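Local structure of ABC transporter substrate-binding protein (Rhizobium radiobacter, 6TFX) at residues N419-Q424 with Q445-S450; P238-D243 with A465-L470; L67-K72 with I126-R131. The protein binds mannityl-opines such as mannopinic acid as the periplasmic solute-binding component of an ABC import system, and so probably delivers them to the membrane transporter. All blocks are in the same frame, centred on the assembly; numbering follows the deposited sequence.

Interaction 1 of 3, residues N419-Q424 with Q445-S450; sequences NVADKQ and QKLIVS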
loop_
_atom_site.group_PDB
_atom_site.type_symbol
_atom_site.label_atom_id
_atom_site.label_comp_id
_atom_site.label_asym_id
_atom_site.label_seq_id
_atom_site.Cartn_x
_atom_site.Cartn_y
_atom_site.Cartn_z
ATOM N N ASN A 419 0.032 -20.055 9.428
ATOM C CA ASN A 419 -1.070 -20.914 8.992
ATOM C C ASN A 419 -2.111 -21.105 10.117
ATOM O O ASN A 419 -3.191 -21.651 9.863
ATOM C CB ASN A 419 -0.567 -22.259 8.453
ATOM C CG ASN A 419 0.129 -23.158 9.454
ATOM O OD1 ASN A 419 0.407 -22.791 10.604
ATOM N ND2 ASN A 419 0.441 -24.367 9.025
ATOM N N VAL A 420 -1.829 -20.557 11.305
ATOM C CA VAL A 420 -2.614 -20.766 12.538
ATOM C C VAL A 420 -4.058 -20.253 12.478
ATOM O O VAL A 420 -4.917 -20.766 13.226
ATOM C CB VAL A 420 -1.882 -20.200 13.793
ATOM C CG1 VAL A 420 -1.860 -18.663 13.833
ATOM C CG2 VAL A 420 -2.435 -20.804 15.092
ATOM N N ALA A 421 -4.315 -19.243 11.634
ATOM C CA ALA A 421 -5.623 -18.596 11.611
ATOM C C ALA A 421 -6.424 -18.854 10.341
ATOM O O ALA A 421 -7.425 -18.165 10.102
ATOM C CB ALA A 421 -5.419 -17.097 11.816
ATOM N N ASP A 422 -6.016 -19.851 9.515
ATOM C CA ASP A 422 -6.724 -20.087 8.252
ATOM C C ASP A 422 -8.213 -20.278 8.381
ATOM O O ASP A 422 -8.968 -19.667 7.632
ATOM C CB ASP A 422 -6.169 -21.298 7.523
ATOM C CG ASP A 422 -4.852 -21.095 6.823
ATOM O OD1 ASP A 422 -4.263 -19.982 6.946
ATOM O OD2 ASP A 422 -4.410 -22.032 6.149
ATOM N N LYS A 423 -8.646 -21.152 9.316
ATOM C CA LYS A 423 -10.077 -21.427 9.448
ATOM C C LYS A 423 -10.865 -20.197 9.875
ATOM O O LYS A 423 -11.962 -19.976 9.363
ATOM C CB LYS A 423 -10.318 -22.581 10.440
ATOM C CG LYS A 423 -9.631 -23.891 10.016
ATOM C CD LYS A 423 -10.117 -24.459 8.681
ATOM C CE LYS A 423 -9.113 -25.419 8.089
ATOM N NZ LYS A 423 -9.660 -26.125 6.900
ATOM N N GLN A 424 -10.312 -19.382 10.788
ATOM C CA GLN A 424 -11.007 -18.167 11.248
ATOM C C GLN A 424 -11.100 -17.128 10.132
ATOM O O GLN A 424 -12.128 -16.473 9.961
ATOM C CB GLN A 424 -10.283 -17.563 12.460
ATOM C CG GLN A 424 -10.405 -18.424 13.725
ATOM C CD GLN A 424 -9.514 -19.653 13.760
ATOM O OE1 GLN A 424 -8.562 -19.787 12.990
ATOM N NE2 GLN A 424 -9.785 -20.572 14.687
ATOM N N GLN A 445 -6.734 -12.534 14.856
ATOM C CA GLN A 445 -5.653 -11.661 15.348
ATOM C C GLN A 445 -5.021 -12.208 16.627
ATOM O O GLN A 445 -3.797 -12.221 16.745
ATOM C CB GLN A 445 -6.179 -10.238 15.566
ATOM C CG GLN A 445 -6.492 -9.555 14.224
ATOM C CD GLN A 445 -7.413 -8.370 14.412
ATOM O OE1 GLN A 445 -6.998 -7.311 14.877
ATOM N NE2 GLN A 445 -8.688 -8.549 14.059
ATOM N N LYS A 446 -5.860 -12.685 17.583
ATOM C CA LYS A 446 -5.360 -13.246 18.848
ATOM C C LYS A 446 -4.452 -14.448 18.586
ATOM O O LYS A 446 -3.410 -14.603 19.250
ATOM C CB LYS A 446 -6.525 -13.653 19.752
ATOM C CG LYS A 446 -7.249 -12.448 20.344
ATOM C CD LYS A 446 -8.220 -12.908 21.416
ATOM C CE LYS A 446 -8.776 -11.743 22.211
ATOM N NZ LYS A 446 -9.706 -10.936 21.395
ATOM N N LEU A 447 -4.826 -15.297 17.611
ATOM C CA LEU A 447 -4.009 -16.472 17.302
ATOM C C LEU A 447 -2.688 -16.066 16.687
ATOM O O LEU A 447 -1.659 -16.683 16.971
ATOM C CB LEU A 447 -4.752 -17.379 16.310
ATOM C CG LEU A 447 -5.960 -18.129 16.879
ATOM C CD1 LEU A 447 -6.854 -18.652 15.765
ATOM C CD2 LEU A 447 -5.526 -19.267 17.799
ATOM N N ILE A 448 -2.714 -15.068 15.787
ATOM C CA ILE A 448 -1.452 -14.665 15.111
ATOM C C ILE A 448 -0.514 -13.987 16.128
ATOM O O ILE A 448 0.700 -14.232 16.129
ATOM C CB ILE A 448 -1.777 -13.725 13.926
ATOM C CG1 ILE A 448 -2.663 -14.469 12.869
ATOM C CG2 ILE A 448 -0.481 -13.144 13.304
ATOM C CD1 ILE A 448 -3.454 -13.548 11.946
ATOM N N VAL A 449 -1.081 -13.129 16.989
ATOM C CA VAL A 449 -0.294 -12.454 18.023
ATOM C C VAL A 449 0.313 -13.480 18.992
ATOM O O VAL A 449 1.517 -13.399 19.301
ATOM C CB VAL A 449 -1.174 -11.434 18.795
ATOM C CG1 VAL A 449 -0.485 -10.959 20.077
ATOM C CG2 VAL A 449 -1.508 -10.245 17.905
ATOM N N SER A 450 -0.526 -14.400 19.522
ATOM C CA SER A 450 -0.055 -15.360 20.544
ATOM C C SER A 450 0.961 -16.353 20.021
ATOM O O SER A 450 1.834 -16.792 20.784
ATOM C CB SER A 450 -1.232 -16.064 21.208
ATOM O OG SER A 450 -1.884 -16.917 20.288
#
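Leu447 lays one methyl over the flat face of the Gln424 side-chain amide. Its CD1 lies 3.5 Å from both CD and OE1 of Gln424 and 3.7 Å from NE2 of Gln424, and such nearly equal distances put the methyl above the amide plane rather than at its rim. The two side chains cross at about a right angle, and a bend in the glutamine chain (chi2 77°) turns the amide broadside to the leucine. Glu443 accepts a hydrogen bond from Gln424 NE2, which would limit rotation of that flat group.

The other branches meet where two successive helices come back together: 422-430 and 434-450 form a helical hairpin, the start of the first against the last turns of the second. Ala421, at the N-cap position, directs CB to Ile448 CG1 at 4.0 Å, beside Ala444. Ile448 also reaches Leu396 and Tyr400 of helix 392-400. Val420 CG1, turned toward Leu447 by a chi1 of 71°, comes in at the carbonyl end of that residue, 3.7 Å from Leu447 O and 4.0 Å from Leu447 CB. The Val420 side chain comes to about 3 Å, nearest atoms, from a magnesium ion. Cys418 and Cys453 of the magnesium site lie about 4 Å from the side chains of Val420 and Ile448 respectively.

Interaction 2 of 3, residues P238-D243 with A465-L470; sequences PENVVD and ARKNKL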
loop_
_atom_site.group_PDB
_atom_site.type_symbol
_atom_site.label_atom_id
_atom_site.label_comp_id
_atom_site.label_asym_id
_atom_site.label_seq_id
_atom_site.Cartn_x
_atom_site.Cartn_y
_atom_site.Cartn_z
ATOM N N PRO A 238 5.946 29.793 7.711
ATOM C CA PRO A 238 4.508 30.002 7.441
ATOM C C PRO A 238 4.049 29.708 6.009
ATOM O O PRO A 238 2.852 29.545 5.794
ATOM C CB PRO A 238 4.284 31.472 7.825
ATOM C CG PRO A 238 5.628 32.106 7.687
ATOM C CD PRO A 238 6.595 31.052 8.137
ATOM N N GLU A 239 4.992 29.631 5.043
ATOM C CA GLU A 239 4.721 29.346 3.626
ATOM C C GLU A 239 4.505 27.840 3.361
ATOM O O GLU A 239 4.022 27.462 2.291
ATOM C CB GLU A 239 5.890 29.827 2.760
ATOM C CG GLU A 239 5.846 31.305 2.400
ATOM C CD GLU A 239 6.929 31.761 1.439
ATOM O OE1 GLU A 239 7.302 30.979 0.533
ATOM O OE2 GLU A 239 7.401 32.913 1.586
ATOM N N ASN A 240 4.912 26.996 4.303
ATOM C CA ASN A 240 4.800 25.542 4.155
ATOM C C ASN A 240 3.551 25.019 4.817
ATOM O O ASN A 240 3.106 25.554 5.840
ATOM C CB ASN A 240 6.014 24.858 4.769
ATOM C CG ASN A 240 7.328 25.171 4.101
ATOM O OD1 ASN A 240 7.401 25.519 2.916
ATOM N ND2 ASN A 240 8.404 25.026 4.848
ATOM N N VAL A 241 2.992 23.954 4.241
ATOM C CA VAL A 241 1.836 23.243 4.769
ATOM C C VAL A 241 2.270 21.788 4.799
ATOM O O VAL A 241 2.805 21.287 3.803
ATOM C CB VAL A 241 0.559 23.421 3.894
ATOM C CG1 VAL A 241 -0.580 22.517 4.374
ATOM C CG2 VAL A 241 0.109 24.881 3.867
ATOM N N VAL A 242 2.056 21.113 5.937
ATOM C CA VAL A 242 2.370 19.698 6.018
ATOM C C VAL A 242 1.047 18.936 6.028
ATOM O O VAL A 242 0.166 19.229 6.845
ATOM C CB VAL A 242 3.300 19.297 7.193
ATOM C CG1 VAL A 242 3.497 17.779 7.234
ATOM C CG2 VAL A 242 4.653 19.992 7.081
ATOM N N ASP A 243 0.895 18.002 5.085
ATOM C CA ASP A 243 -0.289 17.155 5.009
ATOM C C ASP A 243 0.062 15.809 5.629
ATOM O O ASP A 243 1.089 15.229 5.263
ATOM C CB ASP A 243 -0.713 16.937 3.545
ATOM C CG ASP A 243 -1.321 18.175 2.902
ATOM O OD1 ASP A 243 -2.221 18.804 3.537
ATOM O OD2 ASP A 243 -0.897 18.527 1.786
ATOM N N ALA A 465 5.118 17.638 2.513
ATOM C CA ALA A 465 5.092 19.092 2.670
ATOM C C ALA A 465 4.838 19.738 1.309
ATOM O O ALA A 465 5.236 19.198 0.277
ATOM C CB ALA A 465 6.419 19.587 3.216
ATOM N N ARG A 466 4.159 20.869 1.312
ATOM C CA ARG A 466 3.895 21.601 0.078
ATOM C C ARG A 466 3.946 23.076 0.402
ATOM O O ARG A 466 3.870 23.464 1.574
ATOM C CB ARG A 466 2.517 21.257 -0.507
ATOM C CG ARG A 466 1.339 21.666 0.379
ATOM C CD ARG A 466 0.037 21.465 -0.344
ATOM N NE ARG A 466 -1.097 21.451 0.578
ATOM C CZ ARG A 466 -1.848 22.511 0.854
ATOM N NH1 ARG A 466 -1.572 23.690 0.313
ATOM N NH2 ARG A 466 -2.868 22.405 1.693
ATOM N N LYS A 467 4.073 23.892 -0.629
ATOM C CA LYS A 467 4.021 25.334 -0.468
ATOM C C LYS A 467 2.530 25.714 -0.439
ATOM O O LYS A 467 1.739 25.059 -1.128
ATOM C CB LYS A 467 4.770 26.011 -1.631
ATOM C CG LYS A 467 6.292 25.739 -1.637
ATOM C CD LYS A 467 7.001 26.450 -0.483
ATOM C CE LYS A 467 8.433 26.000 -0.333
ATOM N NZ LYS A 467 9.053 26.573 0.887
ATOM N N ASN A 468 2.128 26.743 0.353
ATOM C CA ASN A 468 0.701 27.089 0.420
ATOM C C ASN A 468 0.150 27.697 -0.890
ATOM O O ASN A 468 -1.057 27.917 -0.985
ATOM C CB ASN A 468 0.359 27.968 1.634
ATOM C CG ASN A 468 0.980 29.335 1.639
ATOM O OD1 ASN A 468 1.749 29.720 0.746
ATOM N ND2 ASN A 468 0.667 30.096 2.672
ATOM N N LYS A 469 1.021 27.939 -1.899
ATOM C CA LYS A 469 0.597 28.418 -3.219
ATOM C C LYS A 469 -0.053 27.254 -3.999
ATOM O O LYS A 469 -0.689 27.490 -5.020
ATOM C CB LYS A 469 1.785 28.999 -4.009
ATOM C CG LYS A 469 2.902 28.014 -4.355
ATOM C CD LYS A 469 4.011 28.709 -5.149
ATOM C CE LYS A 469 5.311 27.942 -5.115
ATOM N NZ LYS A 469 6.466 28.814 -5.464
ATOM N N LEU A 470 0.159 26.000 -3.557
ATOM C CA LEU A 470 -0.411 24.855 -4.270
ATOM C C LEU A 470 -1.749 24.507 -3.630
ATOM O O LEU A 470 -1.824 24.429 -2.412
ATOM C CB LEU A 470 0.555 23.653 -4.157
ATOM C CG LEU A 470 0.056 22.300 -4.750
ATOM C CD1 LEU A 470 -0.239 22.409 -6.248
ATOM C CD2 LEU A 470 1.073 21.229 -4.537
#
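Val241 and Arg466 face each other as an antiparallel hydrogen-bonded pair, each backbone satisfying the other: Val241 N donates to Arg466 O at 2.9 Å, and Arg466 N returns the bond to Val241 O, also at 2.9 Å. One step further, Asn468 N reaches Glu239 O over 2.8 Å, carrying the ladder past the last strand pair into the type I turn of 467-470, where Leu470 N bonds to Lys467 O. Strands 240-255 and 454-467 are thus antiparallel neighbours in the mixed sheet, and 454-467 also pairs with 221-223.

Asn240 and Lys467, a non-hydrogen-bonded pair, set out in diverging directions, yet their outer parts run side by side, and Lys467 NZ meets Asn240 OD1 at 2.8 Å in the plane of the amide carbonyl. The lysine chain bends at chi2 (-70°) to bring the amine there. Outside the pair, Lys467 makes a cation-pi contact with Phe214 and Asn240 ND2 donates to Leu234 O.

On the face of Val241, the extended Arg466 chain presents NE to Asp243 OD2 at 3.2 Å, in a salt bridge that enters the carboxylate on its syn side. The two flat groups are nearly coplanar, 28° apart. Val241 CG1 sits over one guanidinium face, displaced toward the rim, 3.5 Å from Arg466 NH2. Asp243 OD2 also accepts from Trp472 NE1. Gripped by an arginine and an indole N-H, the Asp243 carboxylate is likely to be stabilised in its charged form, and the doubly engaged oxygen would resist rotation of the group.

Interaction 3 of 3, residues L67-K72 with I126-R131; sequences LVWTFK and ITLTRR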
loop_
_atom_site.group_PDB
_atom_site.type_symbol
_atom_site.label_atom_id
_atom_site.label_comp_id
_atom_site.label_asym_id
_atom_site.label_seq_id
_atom_site.Cartn_x
_atom_site.Cartn_y
_atom_site.Cartn_z
ATOM N N LEU A 67 -25.443 -10.929 -7.062
ATOM C CA LEU A 67 -24.413 -11.775 -7.672
ATOM C C LEU A 67 -24.089 -11.298 -9.089
ATOM O O LEU A 67 -23.063 -11.703 -9.640
ATOM C CB LEU A 67 -24.844 -13.247 -7.745
ATOM C CG LEU A 67 -25.110 -13.956 -6.405
ATOM C CD1 LEU A 67 -25.525 -15.405 -6.636
ATOM C CD2 LEU A 67 -23.908 -13.920 -5.516
ATOM N N VAL A 68 -24.975 -10.497 -9.695
ATOM C CA VAL A 68 -24.738 -10.029 -11.063
ATOM C C VAL A 68 -24.806 -8.517 -11.051
ATOM O O VAL A 68 -25.838 -7.946 -10.686
ATOM C CB VAL A 68 -25.740 -10.653 -12.071
ATOM C CG1 VAL A 68 -25.465 -10.144 -13.493
ATOM C CG2 VAL A 68 -25.690 -12.177 -12.025
ATOM N N TRP A 69 -23.695 -7.883 -11.422
ATOM C CA TRP A 69 -23.552 -6.428 -11.452
ATOM C C TRP A 69 -23.371 -5.957 -12.881
ATOM O O TRP A 69 -22.533 -6.500 -13.609
ATOM C CB TRP A 69 -22.349 -6.019 -10.617
ATOM C CG TRP A 69 -22.550 -6.276 -9.152
ATOM C CD1 TRP A 69 -22.560 -7.489 -8.521
ATOM C CD2 TRP A 69 -22.737 -5.291 -8.132
ATOM N NE1 TRP A 69 -22.765 -7.321 -7.171
ATOM C CE2 TRP A 69 -22.853 -5.981 -6.900
ATOM C CE3 TRP A 69 -22.761 -3.879 -8.130
ATOM C CZ2 TRP A 69 -23.019 -5.313 -5.682
ATOM C CZ3 TRP A 69 -22.936 -3.214 -6.917
ATOM C CH2 TRP A 69 -23.058 -3.928 -5.714
ATOM N N THR A 70 -24.130 -4.927 -13.267
ATOM C CA THR A 70 -24.047 -4.397 -14.632
ATOM C C THR A 70 -23.576 -2.954 -14.562
ATOM O O THR A 70 -24.206 -2.143 -13.885
ATOM C CB THR A 70 -25.396 -4.536 -15.352
ATOM O OG1 THR A 70 -25.797 -5.916 -15.304
ATOM C CG2 THR A 70 -25.324 -4.078 -16.810
ATOM N N PHE A 71 -22.450 -2.668 -15.226
ATOM C CA PHE A 71 -21.850 -1.335 -15.267
ATOM C C PHE A 71 -22.031 -0.702 -16.630
ATOM O O PHE A 71 -21.694 -1.322 -17.637
ATOM C CB PHE A 71 -20.344 -1.396 -14.940
ATOM C CG PHE A 71 -20.076 -1.738 -13.493
ATOM C CD1 PHE A 71 -20.125 -3.058 -13.050
ATOM C CD2 PHE A 71 -19.811 -0.737 -12.562
ATOM C CE1 PHE A 71 -19.957 -3.364 -11.699
ATOM C CE2 PHE A 71 -19.606 -1.050 -11.216
ATOM C CZ PHE A 71 -19.700 -2.356 -10.790
ATOM N N LYS A 72 -22.561 0.527 -16.654
ATOM C CA LYS A 72 -22.760 1.262 -17.899
ATOM C C LYS A 72 -21.607 2.237 -18.027
ATOM O O LYS A 72 -21.404 3.086 -17.155
ATOM C CB LYS A 72 -24.125 1.976 -17.933
ATOM C CG LYS A 72 -25.309 1.007 -18.045
ATOM C CD LYS A 72 -25.477 0.450 -19.459
ATOM C CE LYS A 72 -26.567 -0.590 -19.561
ATOM N NZ LYS A 72 -26.696 -1.098 -20.953
ATOM N N ILE A 126 -20.510 -8.203 -14.489
ATOM C CA ILE A 126 -19.605 -8.939 -13.596
ATOM C C ILE A 126 -20.483 -9.905 -12.792
ATOM O O ILE A 126 -21.428 -9.475 -12.135
ATOM C CB ILE A 126 -18.839 -7.981 -12.648
ATOM C CG1 ILE A 126 -17.966 -7.001 -13.481
ATOM C CG2 ILE A 126 -17.997 -8.773 -11.631
ATOM C CD1 ILE A 126 -17.317 -5.902 -12.692
ATOM N N THR A 127 -20.174 -11.198 -12.867
ATOM C CA THR A 127 -20.926 -12.215 -12.135
ATOM C C THR A 127 -19.987 -12.721 -11.041
ATOM O O THR A 127 -18.807 -13.002 -11.301
ATOM C CB THR A 127 -21.319 -13.367 -13.086
ATOM O OG1 THR A 127 -22.133 -12.838 -14.138
ATOM C CG2 THR A 127 -22.092 -14.497 -12.362
ATOM N N LEU A 128 -20.537 -12.854 -9.824
ATOM C CA LEU A 128 -19.799 -13.288 -8.641
ATOM C C LEU A 128 -20.179 -14.703 -8.260
ATOM O O LEU A 128 -21.314 -15.124 -8.506
ATOM C CB LEU A 128 -20.127 -12.351 -7.448
ATOM C CG LEU A 128 -19.944 -10.847 -7.722
ATOM C CD1 LEU A 128 -20.365 -10.012 -6.496
ATOM C CD2 LEU A 128 -18.522 -10.529 -8.116
ATOM N N THR A 129 -19.250 -15.396 -7.583
ATOM C CA THR A 129 -19.517 -16.754 -7.079
ATOM C C THR A 129 -20.329 -16.676 -5.769
ATOM O O THR A 129 -20.879 -17.682 -5.334
ATOM C CB THR A 129 -18.201 -17.518 -6.837
ATOM O OG1 THR A 129 -17.496 -16.919 -5.748
ATOM C CG2 THR A 129 -17.319 -17.574 -8.064
ATOM N N ARG A 130 -20.340 -15.499 -5.117
ATOM C CA ARG A 130 -21.067 -15.262 -3.861
ATOM C C ARG A 130 -21.110 -13.755 -3.638
ATOM O O ARG A 130 -20.398 -13.029 -4.316
ATOM C CB ARG A 130 -20.365 -15.943 -2.673
ATOM C CG ARG A 130 -18.950 -15.447 -2.516
ATOM C CD ARG A 130 -18.406 -15.673 -1.147
ATOM N NE ARG A 130 -16.988 -15.299 -1.090
ATOM C CZ ARG A 130 -16.529 -14.103 -0.730
ATOM N NH1 ARG A 130 -17.371 -13.123 -0.428
ATOM N NH2 ARG A 130 -15.223 -13.873 -0.685
ATOM N N ARG A 131 -21.929 -13.280 -2.690
ATOM C CA ARG A 131 -21.948 -11.834 -2.456
ATOM C C ARG A 131 -20.601 -11.332 -1.961
ATOM O O ARG A 131 -19.922 -12.014 -1.172
ATOM C CB ARG A 131 -23.067 -11.457 -1.488
ATOM C CG ARG A 131 -24.410 -11.457 -2.198
ATOM C CD ARG A 131 -25.592 -11.197 -1.271
ATOM N NE ARG A 131 -25.929 -12.370 -0.455
ATOM C CZ ARG A 131 -26.605 -13.426 -0.898
ATOM N NH1 ARG A 131 -27.036 -13.473 -2.163
ATOM N NH2 ARG A 131 -26.851 -14.449 -0.087
#
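Leu67 O takes one hydrogen bond, from Leu128 N (2.8 Å, in the carbonyl plane), and a weaker CA-H...O contact from Thr127 CA at 3.3 Å. Next along, Trp69 and Ile126 form an antiparallel hydrogen-bonded pair. Trp69 N points at Ile126 O with an almost straight N-H...O angle of 178° over 2.9 Å, and Ile126 N answers to Trp69 O at 170°.

The side chains sort onto two faces. Val68 and Thr127 lie side by side on one, pointing the same way. On the other, the pyrrole part of the Trp69 indole meets Leu128 obliquely, with Leu128 CD1 3.7 Å from Trp69 NE1. The indole N-H itself donates to Gln66 O, while the leucine methyl packs beside it, with Leu128 CD1 also 3.9 Å from Trp69 CD1. Phe71 CE1 approaches Ile126 CD1 at 3.8 Å, again obliquely, and Leu139 touches both residues.

Beyond the paired strands, Leu67 CD2 rests against the peptide link of the departing chain, 3.4 Å from Arg130 C and 3.5 Å from Arg131 N. Arg131 is tied back by its NH1 to Asp65 O.

These are the two inner strands of a four-stranded antiparallel sheet ordered 57-62, 68-73, 123-128, 113-118, consistent with the additional domain that distinguishes family 5 peptide and nickel solute-binding proteins from smaller periplasmic binding proteins.

The three contacts do not touch one another. Interactions 1 and 3 are the nearest pair, with centres 31 Å apart and closest atoms about 11 Å apart. Arg130 of interaction 3 touches Arg429 and Thr430 at the far end of helix 422-430, whose first turn takes part in interaction 1. Interactions 1 and 2 lie on opposite sides of the chain's centre, 43 Å between centres, yet helix 434-450 leads into strand 454-467. Interaction 2 is 44 Å from interaction 3, centre to centre. Interaction 1 is the contact next to the magnesium, about 3 Å from the Val420 side chain. The bound opine lies about 14 Å from the Val242 side chain, so interaction 2 does not itself line the pocket.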